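Local coordinates for vitamin B12-binding protein (Vibrio cholerae O395, PDB 5YSC) that binds vitamin B12 in the periplasm and probably delivers it to the membrane component BtuC of the BtuCDF importer, at residues 80-85 / 102-107; 22-27 / 43-48; 34-39 / 116-121; 68-73 / 93-98. All blocks are in the same frame, centred on the assembly; numbering follows the deposited sequence.

In the fold
From the N terminus, contact 2 closes first: the chain leaves strand 23-25, runs through helix 28-36 and returns to strand 43-45. Contact 3 has opened by then with residues 34-39, so contacts 2 and 3 cross. Contact 4 starts at 68-73 and contact 1 at 80-85; contact 4 closes at 93-98 and contact 1 at 102-107, so these two also cross. Both are nested inside the long loop that contact 3 closes at 116-121. Contacts 1 and 2 build the parallel sheet, meeting where strands 23-25 and 80-83 adjoin, while contact 3 joins helices 28-36 and 112-122 on one face and contact 4 joins helices 70-76 and 90-98 on the other.

Contact 1 of 4, residues 80-85 / 102-107; sequences LIIAWP and TIYDSQ
Tyr104 is held by both of its backbone polar groups to strand 80-83: its N donates to Ile81 O at 2.9 Å, and its O accepts from Ala83 N at 2.8 Å in a nearly straight bond (163°). The two bonds straddle Ile82, the residue level with it, as parallel pairing requires. With CG anti to the backbone N (chi1 178°), the ring leaves the sheet on the face of Ile82, whose CG2 meets the ring edge 4.3 Å from CD2. A broad, largely apolar ring suits this face, which helices cover.

Ser106 carries the pairing one step further, its N bonding to Ala83 O at 2.9 Å. Its CB lies 3.2 Å from Ala83 O; serine suits this buried place because its hydroxyl bonds to Asn117 and His29. Pro85 then ends the pattern, having no N-H to give. Its CD rests 3.4 Å from Ser106 O, and its CG lies 3.5 Å from Asp105 OD1. Trp84, just past the strand, touches the bound cyanocobalamin. On the face away from the Tyr104 ring, Ala83 CB packs on Ile103 CG2 at 3.7 Å.

These strands are the two ends of a beta-alpha-beta unit whose helix 90-98 covers Ile81, Ala83 and Ile103. Helices 28-36 and 112-122 pack on the face of Ile82, and strand 23-25 pairs with the other edge of 80-83.

Contact 2 of 4, residues 22-27 / 43-48; sequences RIISLA and LVAVSE
Ile23 pairs in parallel with Leu43 but Ile24 with Ala45, so Val44 is an extra residue, a beta bulge, and the short strand axes diverge by 54°. Two backbone bonds bracket the bulge: Val44 N to Ile23 O at 2.8 Å, almost straight at 170°, and Ser25 N to Ala45 O at 3.0 Å.

Val44 loses more surface here than any other residue, and its two methyls do different work. CG1 lies over the centre of one face of the Arg22 guanidinium, 3.9 Å above its plane, while CG2 packs on Ile24 CG1 at 3.9 Å. A branched side chain suits the bulge because it can meet both neighbours at once. The guanidinium has a polar anchor of its own, NE bonding to Leu76 O. On the other face of the sheet, Leu43 CD2 reaches Ile23 CG2 at 3.8 Å, one apolar branch against another.

The two strands begin and end a beta-alpha-beta unit with helix 28-36 between them, strand 43-45 being an outermost strand of the parallel sheet. Beyond the strands the segments still touch. Ser47 CB lies 3.7 Å from Ala27 N, the residue that stands at the N-cap of that helix. With its OG between backbone N and carbonyl carbon (chi1 77°), Ser47 donates to Glu48 O at 2.8 Å. Glu48 belongs to the cyanocobalamin pocket, where its OE1 makes a weak hydrogen bond to the ligand. Ser25 OG bonds to Thr31 in helix 28-36.

Contact 3 of 4, residues 34-39 / 116-121; sequences AYAAGL and DNIEAL
A Schellman motif ends helix 28-36 against Ile118 and Leu121 of helix 112-122, and it turns Ala37 and Leu39 onto them. Leu39 N bonds back to Ala34 O at 2.9 Å and Gly38 N to Tyr35 O at 3.1 Å; Gly38, the C-prime residue, takes the positive phi (72°) that glycine adopts readily.

Ala37 makes a close approach. Ala37 CB lies 3.6 Å from Leu121 CB and 3.7 Å from Ile118 O, so a small side chain lets the chain turn come right up to the helix backbone. Ile118 answers with CG2, which lies 4.2 Å from Ala37 CB, while its CD1 reaches Ala36 CB at 4.2 Å. Leu39 CG, anti to the carbonyl carbon (chi1 -51°), carries CD1 over to Leu121, 3.8 Å from Leu121 CB and 3.5 Å from Leu121 O; the two side chains cross at about a right angle.

Ile33, one turn up the first helix, and Ile82 of the sheet also pack on Leu121, which places the contact on the sheet face that these two helices share.

No hydrogen bond joins the segments: they are held by close apolar fit, while the turn itself satisfies Ala34 O and Tyr35 O, and Gly38 O accepts from Ser125 OG.

Contact 4 of 4, residues 68-73 / 93-98; sequences INIEKI and LAKLRQ
With CG1 anti to the carbonyl carbon in both Ile68 (chi1 -64°) and Ile70 (chi1 -68°), and each chain extended beyond it, the two isoleucines hold their CD1 methyls out toward helix 90-98. Ile68 lies in the loop just before helix 70-76 and Ile70 in its first turn, and the contact joins two helices that pack on the same face of the parallel sheet, one before strand 80-83 and the other after it, in the alternating alpha/beta fold of this lobe.

Leu96 is the main apolar group of the second helix. Its CD2 touches two isoleucines, 4.3 Å from Ile70 CG1 and 4.1 Å from Ile73 CG2, while CD1 approaches Ile68 CG2 more loosely. Leu93, one turn earlier, extends CD2 to within 3.9 Å of Ile68 CD1, the two side chains crossing at about a right angle. Branched and forked aliphatic side chains suit this place, because their methyls mesh over the gap of 7.7 Å between Ile70 CA and Leu96 CA. Beneath them Ile81 of the sheet touches both Ile73 and Leu96.

At the outer border, Lys95 serves by its carbon chain: bent at its second and third torsions, it brings CE to 3.6 Å from Ile70 CD1 and so shields that methyl with methylenes. Glu71, predicted to matter for docking on BtuC, sits on helix 70-76 but takes no part in the packing. Asn69 caps helix 70-76, its OD1 accepting from Lys72 N at 3.0 Å, with the donor above the plane of the side-chain carbonyl.

Contact 1 of 4, residues 80-85 / 102-107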
loop_
_atom_site.group_PDB
_atom_site.type_symbol
_atom_site.label_atom_id
_atom_site.label_comp_id
_atom_site.label_asym_id
_atom_site.label_seq_id
_atom_site.Cartn_x
_atom_site.Cartn_y
_atom_site.Cartn_z
ATOM N N LEU A 80 -3.839 10.461 -20.241
ATOM C CA LEU A 80 -3.690 9.220 -19.486
ATOM C C LEU A 80 -4.127 9.450 -18.041
ATOM O O LEU A 80 -3.660 10.397 -17.410
ATOM C CB LEU A 80 -2.235 8.737 -19.511
ATOM C CG LEU A 80 -1.957 7.523 -18.621
ATOM C CD1 LEU A 80 -2.725 6.323 -19.158
ATOM C CD2 LEU A 80 -0.456 7.231 -18.537
ATOM N N ILE A 81 -4.972 8.560 -17.507
ATOM C CA ILE A 81 -5.394 8.579 -16.115
ATOM C C ILE A 81 -4.917 7.268 -15.499
ATOM O O ILE A 81 -5.128 6.193 -16.063
ATOM C CB ILE A 81 -6.924 8.742 -15.965
ATOM C CG1 ILE A 81 -7.407 10.050 -16.591
ATOM C CG2 ILE A 81 -7.336 8.621 -14.502
ATOM C CD1 ILE A 81 -8.899 10.295 -16.483
ATOM N N ILE A 82 -4.227 7.356 -14.369
ATOM C CA ILE A 82 -3.746 6.196 -13.642
ATOM C C ILE A 82 -4.698 5.929 -12.493
ATOM O O ILE A 82 -4.716 6.669 -11.512
ATOM C CB ILE A 82 -2.320 6.389 -13.107
ATOM C CG1 ILE A 82 -1.393 6.848 -14.220
ATOM C CG2 ILE A 82 -1.854 5.082 -12.520
ATOM C CD1 ILE A 82 -0.028 7.246 -13.678
ATOM N N ALA A 83 -5.525 4.898 -12.644
ATOM C CA ALA A 83 -6.583 4.629 -11.681
ATOM C C ALA A 83 -6.193 3.559 -10.681
ATOM O O ALA A 83 -5.337 2.724 -10.920
ATOM C CB ALA A 83 -7.859 4.190 -12.385
ATOM N N TRP A 84 -6.881 3.587 -9.554
ATOM C CA TRP A 84 -6.737 2.619 -8.483
ATOM C C TRP A 84 -8.088 1.949 -8.258
ATOM O O TRP A 84 -8.853 2.347 -7.363
ATOM C CB TRP A 84 -6.253 3.303 -7.228
ATOM C CG TRP A 84 -6.077 2.441 -6.044
ATOM C CD1 TRP A 84 -5.731 1.107 -6.014
ATOM C CD2 TRP A 84 -6.230 2.853 -4.684
ATOM N NE1 TRP A 84 -5.671 0.685 -4.716
ATOM C CE2 TRP A 84 -5.974 1.731 -3.881
ATOM C CE3 TRP A 84 -6.548 4.074 -4.071
ATOM C CZ2 TRP A 84 -6.036 1.781 -2.466
ATOM C CZ3 TRP A 84 -6.618 4.129 -2.663
ATOM C CH2 TRP A 84 -6.366 2.990 -1.885
ATOM N N PRO A 85 -8.423 0.952 -9.060
ATOM C CA PRO A 85 -9.741 0.301 -8.900
ATOM C C PRO A 85 -10.048 -0.115 -7.474
ATOM O O PRO A 85 -11.191 0.020 -7.015
ATOM C CB PRO A 85 -9.630 -0.899 -9.827
ATOM C CG PRO A 85 -8.669 -0.531 -10.854
ATOM C CD PRO A 85 -7.646 0.358 -10.167
ATOM N N THR A 102 -8.258 7.513 -21.701
ATOM C CA THR A 102 -7.334 6.402 -21.662
ATOM C C THR A 102 -6.952 6.199 -20.202
ATOM O O THR A 102 -6.443 7.123 -19.557
ATOM C CB THR A 102 -6.114 6.669 -22.531
ATOM O OG1 THR A 102 -6.538 6.841 -23.890
ATOM C CG2 THR A 102 -5.169 5.501 -22.470
ATOM N N ILE A 103 -7.241 5.013 -19.681
ATOM C CA ILE A 103 -7.061 4.724 -18.270
ATOM C C ILE A 103 -6.219 3.479 -18.100
ATOM O O ILE A 103 -6.538 2.412 -18.644
ATOM C CB ILE A 103 -8.404 4.535 -17.546
ATOM C CG1 ILE A 103 -9.247 5.794 -17.666
ATOM C CG2 ILE A 103 -8.165 4.198 -16.064
ATOM C CD1 ILE A 103 -10.713 5.564 -17.472
ATOM N N TYR A 104 -5.181 3.590 -17.280
ATOM C CA TYR A 104 -4.437 2.449 -16.820
ATOM C C TYR A 104 -4.975 2.048 -15.454
ATOM O O TYR A 104 -4.994 2.856 -14.531
ATOM C CB TYR A 104 -2.939 2.783 -16.777
ATOM C CG TYR A 104 -2.156 1.614 -16.258
ATOM C CD1 TYR A 104 -1.844 0.541 -17.086
ATOM C CD2 TYR A 104 -1.765 1.558 -14.923
ATOM C CE1 TYR A 104 -1.164 -0.536 -16.618
ATOM C CE2 TYR A 104 -1.068 0.479 -14.448
ATOM C CZ TYR A 104 -0.758 -0.569 -15.299
ATOM O OH TYR A 104 -0.119 -1.684 -14.846
ATOM N N ASP A 105 -5.436 0.807 -15.333
ATOM C CA ASP A 105 -5.903 0.294 -14.051
ATOM C C ASP A 105 -4.735 -0.296 -13.263
ATOM O O ASP A 105 -4.183 -1.330 -13.658
ATOM C CB ASP A 105 -6.957 -0.784 -14.258
ATOM C CG ASP A 105 -8.247 -0.240 -14.750
ATOM O OD1 ASP A 105 -8.778 0.699 -14.113
ATOM O OD2 ASP A 105 -8.703 -0.788 -15.795
ATOM N N SER A 106 -4.384 0.328 -12.135
ATOM C CA SER A 106 -3.329 -0.202 -11.281
ATOM C C SER A 106 -3.857 -1.311 -10.384
ATOM O O SER A 106 -4.662 -1.044 -9.470
ATOM C CB SER A 106 -2.744 0.928 -10.444
ATOM O OG SER A 106 -1.699 0.462 -9.594
ATOM N N GLN A 107 -3.296 -2.511 -10.528
ATOM C CA GLN A 107 -3.674 -3.641 -9.696
ATOM C C GLN A 107 -2.733 -3.706 -8.493
ATOM O O GLN A 107 -1.517 -3.538 -8.644
ATOM C CB GLN A 107 -3.615 -4.951 -10.478
ATOM C CG GLN A 107 -4.494 -4.939 -11.709
ATOM C CD GLN A 107 -5.952 -5.174 -11.346
ATOM O OE1 GLN A 107 -6.558 -4.390 -10.579
ATOM N NE2 GLN A 107 -6.518 -6.272 -11.866
#

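Contact 2 of 4, residues 22-27 / 43-48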
loop_
_atom_site.group_PDB
_atom_site.type_symbol
_atom_site.label_atom_id
_atom_site.label_comp_id
_atom_site.label_asym_id
_atom_site.label_seq_id
_atom_site.Cartn_x
_atom_site.Cartn_y
_atom_site.Cartn_z
ATOM N N ARG A 22 -0.188 14.678 -20.527
ATOM C CA ARG A 22 -1.018 15.257 -19.468
ATOM C C ARG A 22 -1.559 14.084 -18.645
ATOM O O ARG A 22 -2.567 13.476 -19.006
ATOM C CB ARG A 22 -2.150 16.100 -20.041
ATOM C CG ARG A 22 -1.691 17.298 -20.855
ATOM C CD ARG A 22 -2.849 18.199 -21.156
ATOM N NE ARG A 22 -3.415 18.712 -19.916
ATOM C CZ ARG A 22 -2.980 19.799 -19.293
ATOM N NH1 ARG A 22 -1.983 20.507 -19.799
ATOM N NH2 ARG A 22 -3.545 20.178 -18.159
ATOM N N ILE A 23 -0.876 13.735 -17.559
ATOM C CA ILE A 23 -1.187 12.504 -16.831
ATOM C C ILE A 23 -1.850 12.865 -15.508
ATOM O O ILE A 23 -1.452 13.820 -14.846
ATOM C CB ILE A 23 0.085 11.654 -16.619
ATOM C CG1 ILE A 23 0.744 11.353 -17.962
ATOM C CG2 ILE A 23 -0.241 10.308 -15.978
ATOM C CD1 ILE A 23 2.051 10.569 -17.864
ATOM N N ILE A 24 -2.872 12.104 -15.116
ATOM C CA ILE A 24 -3.527 12.303 -13.824
ATOM C C ILE A 24 -3.414 11.014 -13.037
ATOM O O ILE A 24 -3.643 9.936 -13.583
ATOM C CB ILE A 24 -4.994 12.711 -14.004
ATOM C CG1 ILE A 24 -5.051 14.142 -14.559
ATOM C CG2 ILE A 24 -5.782 12.618 -12.686
ATOM C CD1 ILE A 24 -6.476 14.656 -14.774
ATOM N N SER A 25 -3.053 11.129 -11.756
ATOM C CA SER A 25 -2.988 10.003 -10.826
ATOM C C SER A 25 -4.113 10.122 -9.813
ATOM O O SER A 25 -4.307 11.186 -9.202
ATOM C CB SER A 25 -1.655 9.975 -10.083
ATOM O OG SER A 25 -1.748 9.103 -8.986
ATOM N N LEU A 26 -4.809 9.017 -9.603
ATOM C CA LEU A 26 -5.931 8.990 -8.673
ATOM C C LEU A 26 -5.601 8.319 -7.337
ATOM O O LEU A 26 -6.523 7.986 -6.591
ATOM C CB LEU A 26 -7.126 8.307 -9.327
ATOM C CG LEU A 26 -7.612 8.926 -10.644
ATOM C CD1 LEU A 26 -8.802 8.126 -11.162
ATOM C CD2 LEU A 26 -8.002 10.397 -10.498
ATOM N N ALA A 27 -4.315 8.093 -7.020
ATOM C CA ALA A 27 -3.972 7.462 -5.743
ATOM C C ALA A 27 -2.551 7.830 -5.315
ATOM O O ALA A 27 -1.694 8.061 -6.168
ATOM C CB ALA A 27 -4.099 5.935 -5.800
ATOM N N LEU A 43 2.782 14.628 -15.028
ATOM C CA LEU A 43 1.614 14.721 -14.174
ATOM C C LEU A 43 1.072 16.130 -14.130
ATOM O O LEU A 43 1.808 17.110 -13.929
ATOM C CB LEU A 43 1.930 14.270 -12.750
ATOM C CG LEU A 43 2.215 12.797 -12.612
ATOM C CD1 LEU A 43 2.874 12.504 -11.251
ATOM C CD2 LEU A 43 0.945 11.995 -12.746
ATOM N N VAL A 44 -0.243 16.236 -14.278
ATOM C CA VAL A 44 -0.930 17.514 -14.158
ATOM C C VAL A 44 -1.938 17.515 -13.017
ATOM O O VAL A 44 -2.498 18.575 -12.713
ATOM C CB VAL A 44 -1.611 17.932 -15.486
ATOM C CG1 VAL A 44 -0.599 18.063 -16.607
ATOM C CG2 VAL A 44 -2.689 16.938 -15.889
ATOM N N ALA A 45 -2.190 16.367 -12.379
ATOM C CA ALA A 45 -2.967 16.323 -11.148
ATOM C C ALA A 45 -2.776 14.962 -10.496
ATOM O O ALA A 45 -2.445 13.971 -11.170
ATOM C CB ALA A 45 -4.465 16.578 -11.377
ATOM N N VAL A 46 -2.997 14.933 -9.187
ATOM C CA VAL A 46 -2.808 13.742 -8.370
ATOM C C VAL A 46 -3.917 13.711 -7.320
ATOM O O VAL A 46 -4.859 14.509 -7.361
ATOM C CB VAL A 46 -1.406 13.712 -7.725
ATOM C CG1 VAL A 46 -0.315 13.641 -8.801
ATOM C CG2 VAL A 46 -1.231 14.879 -6.771
ATOM N N SER A 47 -3.824 12.777 -6.383
ATOM C CA SER A 47 -4.769 12.616 -5.295
ATOM C C SER A 47 -4.303 13.342 -4.041
ATOM O O SER A 47 -3.136 13.696 -3.901
ATOM C CB SER A 47 -4.944 11.141 -4.980
ATOM O OG SER A 47 -3.844 10.655 -4.240
ATOM N N GLU A 48 -5.248 13.569 -3.131
ATOM C CA GLU A 48 -4.894 13.890 -1.758
ATOM C C GLU A 48 -3.995 12.778 -1.233
ATOM O O GLU A 48 -4.129 11.614 -1.617
ATOM C CB GLU A 48 -6.152 14.037 -0.879
ATOM C CG GLU A 48 -6.929 15.339 -1.125
ATOM C CD GLU A 48 -8.214 15.487 -0.285
ATOM O OE1 GLU A 48 -8.272 15.073 0.889
ATOM O OE2 GLU A 48 -9.198 16.022 -0.839
#

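Contact 3 of 4, residues 34-39 / 116-121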
loop_
_atom_site.group_PDB
_atom_site.type_symbol
_atom_site.label_atom_id
_atom_site.label_comp_id
_atom_site.label_asym_id
_atom_site.label_seq_id
_atom_site.Cartn_x
_atom_site.Cartn_y
_atom_site.Cartn_z
ATOM N N ALA A 34 4.119 6.392 -10.840
ATOM C CA ALA A 34 4.249 7.270 -12.006
ATOM C C ALA A 34 5.630 7.918 -12.050
ATOM O O ALA A 34 6.295 7.914 -13.098
ATOM C CB ALA A 34 3.135 8.322 -12.023
ATOM N N TYR A 35 6.097 8.460 -10.917
ATOM C CA TYR A 35 7.447 9.035 -10.907
ATOM C C TYR A 35 8.507 7.979 -11.172
ATOM O O TYR A 35 9.436 8.220 -11.961
ATOM C CB TYR A 35 7.735 9.748 -9.583
ATOM C CG TYR A 35 7.262 11.179 -9.554
ATOM C CD1 TYR A 35 5.976 11.477 -9.174
ATOM C CD2 TYR A 35 8.101 12.247 -9.886
ATOM C CE1 TYR A 35 5.515 12.769 -9.136
ATOM C CE2 TYR A 35 7.640 13.541 -9.854
ATOM C CZ TYR A 35 6.339 13.805 -9.464
ATOM O OH TYR A 35 5.856 15.132 -9.399
ATOM N N ALA A 36 8.366 6.783 -10.572
ATOM C CA ALA A 36 9.352 5.725 -10.804
ATOM C C ALA A 36 9.377 5.279 -12.263
ATOM O O ALA A 36 10.419 4.803 -12.751
ATOM C CB ALA A 36 9.069 4.533 -9.907
ATOM N N ALA A 37 8.245 5.401 -12.943
ATOM C CA ALA A 37 8.093 4.980 -14.323
ATOM C C ALA A 37 8.533 6.038 -15.296
ATOM O O ALA A 37 8.332 5.844 -16.498
ATOM C CB ALA A 37 6.630 4.602 -14.613
ATOM N N GLY A 38 9.102 7.147 -14.826
ATOM C CA GLY A 38 9.499 8.213 -15.730
ATOM C C GLY A 38 8.358 9.012 -16.326
ATOM O O GLY A 38 8.444 9.448 -17.488
ATOM N N LEU A 39 7.276 9.193 -15.564
ATOM C CA LEU A 39 6.117 9.986 -15.959
ATOM C C LEU A 39 5.923 11.228 -15.109
ATOM O O LEU A 39 4.979 11.993 -15.353
ATOM C CB LEU A 39 4.836 9.136 -15.875
ATOM C CG LEU A 39 4.867 7.768 -16.573
ATOM C CD1 LEU A 39 3.546 7.017 -16.448
ATOM C CD2 LEU A 39 5.175 7.987 -18.044
ATOM N N ASP A 116 5.315 -4.846 -12.143
ATOM C CA ASP A 116 4.488 -4.910 -13.350
ATOM C C ASP A 116 3.886 -3.544 -13.659
ATOM O O ASP A 116 3.847 -3.113 -14.816
ATOM C CB ASP A 116 3.349 -5.937 -13.193
ATOM C CG ASP A 116 3.814 -7.372 -12.999
ATOM O OD1 ASP A 116 4.964 -7.745 -13.337
ATOM O OD2 ASP A 116 2.964 -8.138 -12.505
ATOM N N ASN A 117 3.337 -2.885 -12.634
ATOM C CA ASN A 117 2.814 -1.527 -12.796
ATOM C C ASN A 117 3.854 -0.565 -13.383
ATOM O O ASN A 117 3.554 0.210 -14.290
ATOM C CB ASN A 117 2.341 -0.976 -11.442
ATOM C CG ASN A 117 0.891 -1.239 -11.151
ATOM O OD1 ASN A 117 0.011 -0.449 -11.543
ATOM N ND2 ASN A 117 0.638 -2.236 -10.343
ATOM N N ILE A 118 5.064 -0.548 -12.816
ATOM C CA ILE A 118 6.089 0.373 -13.264
ATOM C C ILE A 118 6.453 0.084 -14.711
ATOM O O ILE A 118 6.582 1.016 -15.515
ATOM C CB ILE A 118 7.327 0.298 -12.350
ATOM C CG1 ILE A 118 6.942 0.681 -10.920
ATOM C CG2 ILE A 118 8.443 1.225 -12.884
ATOM C CD1 ILE A 118 8.051 0.445 -9.853
ATOM N N GLU A 119 6.587 -1.206 -15.063
ATOM C CA GLU A 119 6.990 -1.569 -16.418
ATOM C C GLU A 119 5.897 -1.210 -17.416
ATOM O O GLU A 119 6.173 -0.610 -18.457
ATOM C CB GLU A 119 7.343 -3.052 -16.474
ATOM C CG GLU A 119 7.748 -3.543 -17.861
ATOM C CD GLU A 119 8.191 -4.986 -17.819
ATOM O OE1 GLU A 119 7.698 -5.731 -16.941
ATOM O OE2 GLU A 119 9.038 -5.373 -18.654
ATOM N N ALA A 120 4.646 -1.480 -17.071
ATOM C CA ALA A 120 3.533 -1.023 -17.900
ATOM C C ALA A 120 3.529 0.488 -18.063
ATOM O O ALA A 120 3.363 1.011 -19.171
ATOM C CB ALA A 120 2.202 -1.488 -17.298
ATOM N N LEU A 121 3.669 1.231 -16.966
ATOM C CA LEU A 121 3.561 2.662 -17.096
ATOM C C LEU A 121 4.709 3.245 -17.901
ATOM O O LEU A 121 4.563 4.308 -18.498
ATOM C CB LEU A 121 3.480 3.306 -15.710
ATOM C CG LEU A 121 2.116 3.197 -15.032
ATOM C CD1 LEU A 121 2.206 3.685 -13.591
ATOM C CD2 LEU A 121 1.070 4.026 -15.780
#

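Contact 4 of 4, residues 68-73 / 93-98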
loop_
_atom_site.group_PDB
_atom_site.type_symbol
_atom_site.label_atom_id
_atom_site.label_comp_id
_atom_site.label_asym_id
_atom_site.label_seq_id
_atom_site.Cartn_x
_atom_site.Cartn_y
_atom_site.Cartn_z
ATOM N N ILE A 68 -13.905 11.377 -6.594
ATOM C CA ILE A 68 -13.076 11.814 -7.707
ATOM C C ILE A 68 -13.705 13.066 -8.301
ATOM O O ILE A 68 -14.897 13.066 -8.635
ATOM C CB ILE A 68 -12.959 10.727 -8.783
ATOM C CG1 ILE A 68 -12.241 9.471 -8.242
ATOM C CG2 ILE A 68 -12.250 11.286 -10.004
ATOM C CD1 ILE A 68 -12.060 8.381 -9.274
ATOM N N ASN A 69 -12.899 14.118 -8.477
ATOM C CA ASN A 69 -13.392 15.394 -8.975
ATOM C C ASN A 69 -13.414 15.360 -10.496
ATOM O O ASN A 69 -12.501 15.812 -11.188
ATOM C CB ASN A 69 -12.530 16.538 -8.460
ATOM C CG ASN A 69 -13.153 17.898 -8.710
ATOM O OD1 ASN A 69 -13.879 18.105 -9.695
ATOM N ND2 ASN A 69 -12.871 18.838 -7.813
ATOM N N ILE A 70 -14.518 14.837 -11.036
ATOM C CA ILE A 70 -14.597 14.653 -12.481
ATOM C C ILE A 70 -14.648 15.993 -13.199
ATOM O O ILE A 70 -14.141 16.111 -14.308
ATOM C CB ILE A 70 -15.794 13.777 -12.885
ATOM C CG1 ILE A 70 -15.532 12.354 -12.395
ATOM C CG2 ILE A 70 -16.014 13.786 -14.433
ATOM C CD1 ILE A 70 -16.618 11.402 -12.674
ATOM N N GLU A 71 -15.284 16.986 -12.601
ATOM C CA GLU A 71 -15.334 18.311 -13.205
ATOM C C GLU A 71 -13.928 18.822 -13.478
ATOM O O GLU A 71 -13.616 19.257 -14.589
ATOM C CB GLU A 71 -16.079 19.262 -12.284
ATOM C CG GLU A 71 -16.311 20.645 -12.876
ATOM C CD GLU A 71 -17.284 21.479 -12.069
ATOM O OE1 GLU A 71 -17.685 21.066 -10.959
ATOM O OE2 GLU A 71 -17.652 22.560 -12.561
ATOM N N LYS A 72 -13.062 18.745 -12.467
ATOM C CA LYS A 72 -11.681 19.205 -12.615
ATOM C C LYS A 72 -10.939 18.381 -13.647
ATOM O O LYS A 72 -10.166 18.925 -14.437
ATOM C CB LYS A 72 -10.963 19.149 -11.268
ATOM C CG LYS A 72 -11.082 20.394 -10.451
ATOM C CD LYS A 72 -10.380 20.279 -9.079
ATOM C CE LYS A 72 -9.527 21.480 -8.739
ATOM N NZ LYS A 72 -8.109 21.244 -9.163
ATOM N N ILE A 73 -11.160 17.063 -13.668
ATOM C CA ILE A 73 -10.522 16.221 -14.677
ATOM C C ILE A 73 -10.927 16.648 -16.090
ATOM O O ILE A 73 -10.101 16.648 -17.021
ATOM C CB ILE A 73 -10.841 14.739 -14.406
ATOM C CG1 ILE A 73 -10.209 14.337 -13.068
ATOM C CG2 ILE A 73 -10.340 13.868 -15.512
ATOM C CD1 ILE A 73 -10.359 12.882 -12.728
ATOM N N LEU A 93 -15.020 5.982 -11.707
ATOM C CA LEU A 93 -14.134 5.362 -12.692
ATOM C C LEU A 93 -14.911 4.921 -13.909
ATOM O O LEU A 93 -14.464 5.108 -15.046
ATOM C CB LEU A 93 -13.413 4.161 -12.102
ATOM C CG LEU A 93 -12.311 4.334 -11.095
ATOM C CD1 LEU A 93 -11.688 2.968 -10.834
ATOM C CD2 LEU A 93 -11.292 5.322 -11.615
ATOM N N ALA A 94 -16.086 4.320 -13.693
ATOM C CA ALA A 94 -16.902 3.929 -14.833
ATOM C C ALA A 94 -17.252 5.152 -15.664
ATOM O O ALA A 94 -17.174 5.122 -16.901
ATOM C CB ALA A 94 -18.171 3.196 -14.367
ATOM N N LYS A 95 -17.602 6.259 -15.001
ATOM C CA LYS A 95 -17.879 7.498 -15.732
ATOM C C LYS A 95 -16.688 7.896 -16.584
ATOM O O LYS A 95 -16.836 8.231 -17.765
ATOM C CB LYS A 95 -18.237 8.631 -14.767
ATOM C CG LYS A 95 -19.674 9.114 -14.839
ATOM C CD LYS A 95 -20.367 9.081 -13.493
ATOM C CE LYS A 95 -20.002 10.269 -12.632
ATOM N NZ LYS A 95 -20.222 10.096 -11.139
ATOM N N LEU A 96 -15.485 7.871 -15.995
ATOM C CA LEU A 96 -14.288 8.238 -16.748
ATOM C C LEU A 96 -14.086 7.323 -17.948
ATOM O O LEU A 96 -13.648 7.776 -19.020
ATOM C CB LEU A 96 -13.063 8.200 -15.824
ATOM C CG LEU A 96 -13.027 9.314 -14.787
ATOM C CD1 LEU A 96 -11.823 9.074 -13.859
ATOM C CD2 LEU A 96 -12.971 10.692 -15.425
ATOM N N ARG A 97 -14.348 6.026 -17.778
ATOM C CA ARG A 97 -14.251 5.110 -18.902
ATOM C C ARG A 97 -15.287 5.478 -19.957
ATOM O O ARG A 97 -14.986 5.506 -21.152
ATOM C CB ARG A 97 -14.443 3.662 -18.447
ATOM C CG ARG A 97 -13.285 3.087 -17.633
ATOM C CD ARG A 97 -13.349 1.552 -17.465
ATOM N NE ARG A 97 -14.516 1.091 -16.714
ATOM C CZ ARG A 97 -14.585 1.030 -15.381
ATOM N NH1 ARG A 97 -13.541 1.418 -14.629
ATOM N NH2 ARG A 97 -15.696 0.576 -14.789
ATOM N N GLN A 98 -16.508 5.794 -19.523
ATOM C CA GLN A 98 -17.570 6.083 -20.483
ATOM C C GLN A 98 -17.297 7.385 -21.214
ATOM O O GLN A 98 -17.697 7.544 -22.373
ATOM C CB GLN A 98 -18.936 6.076 -19.766
ATOM C CG GLN A 98 -19.661 4.694 -19.894
ATOM C CD GLN A 98 -20.740 4.412 -18.824
ATOM O OE1 GLN A 98 -20.939 5.196 -17.884
ATOM N NE2 GLN A 98 -21.429 3.274 -18.976
#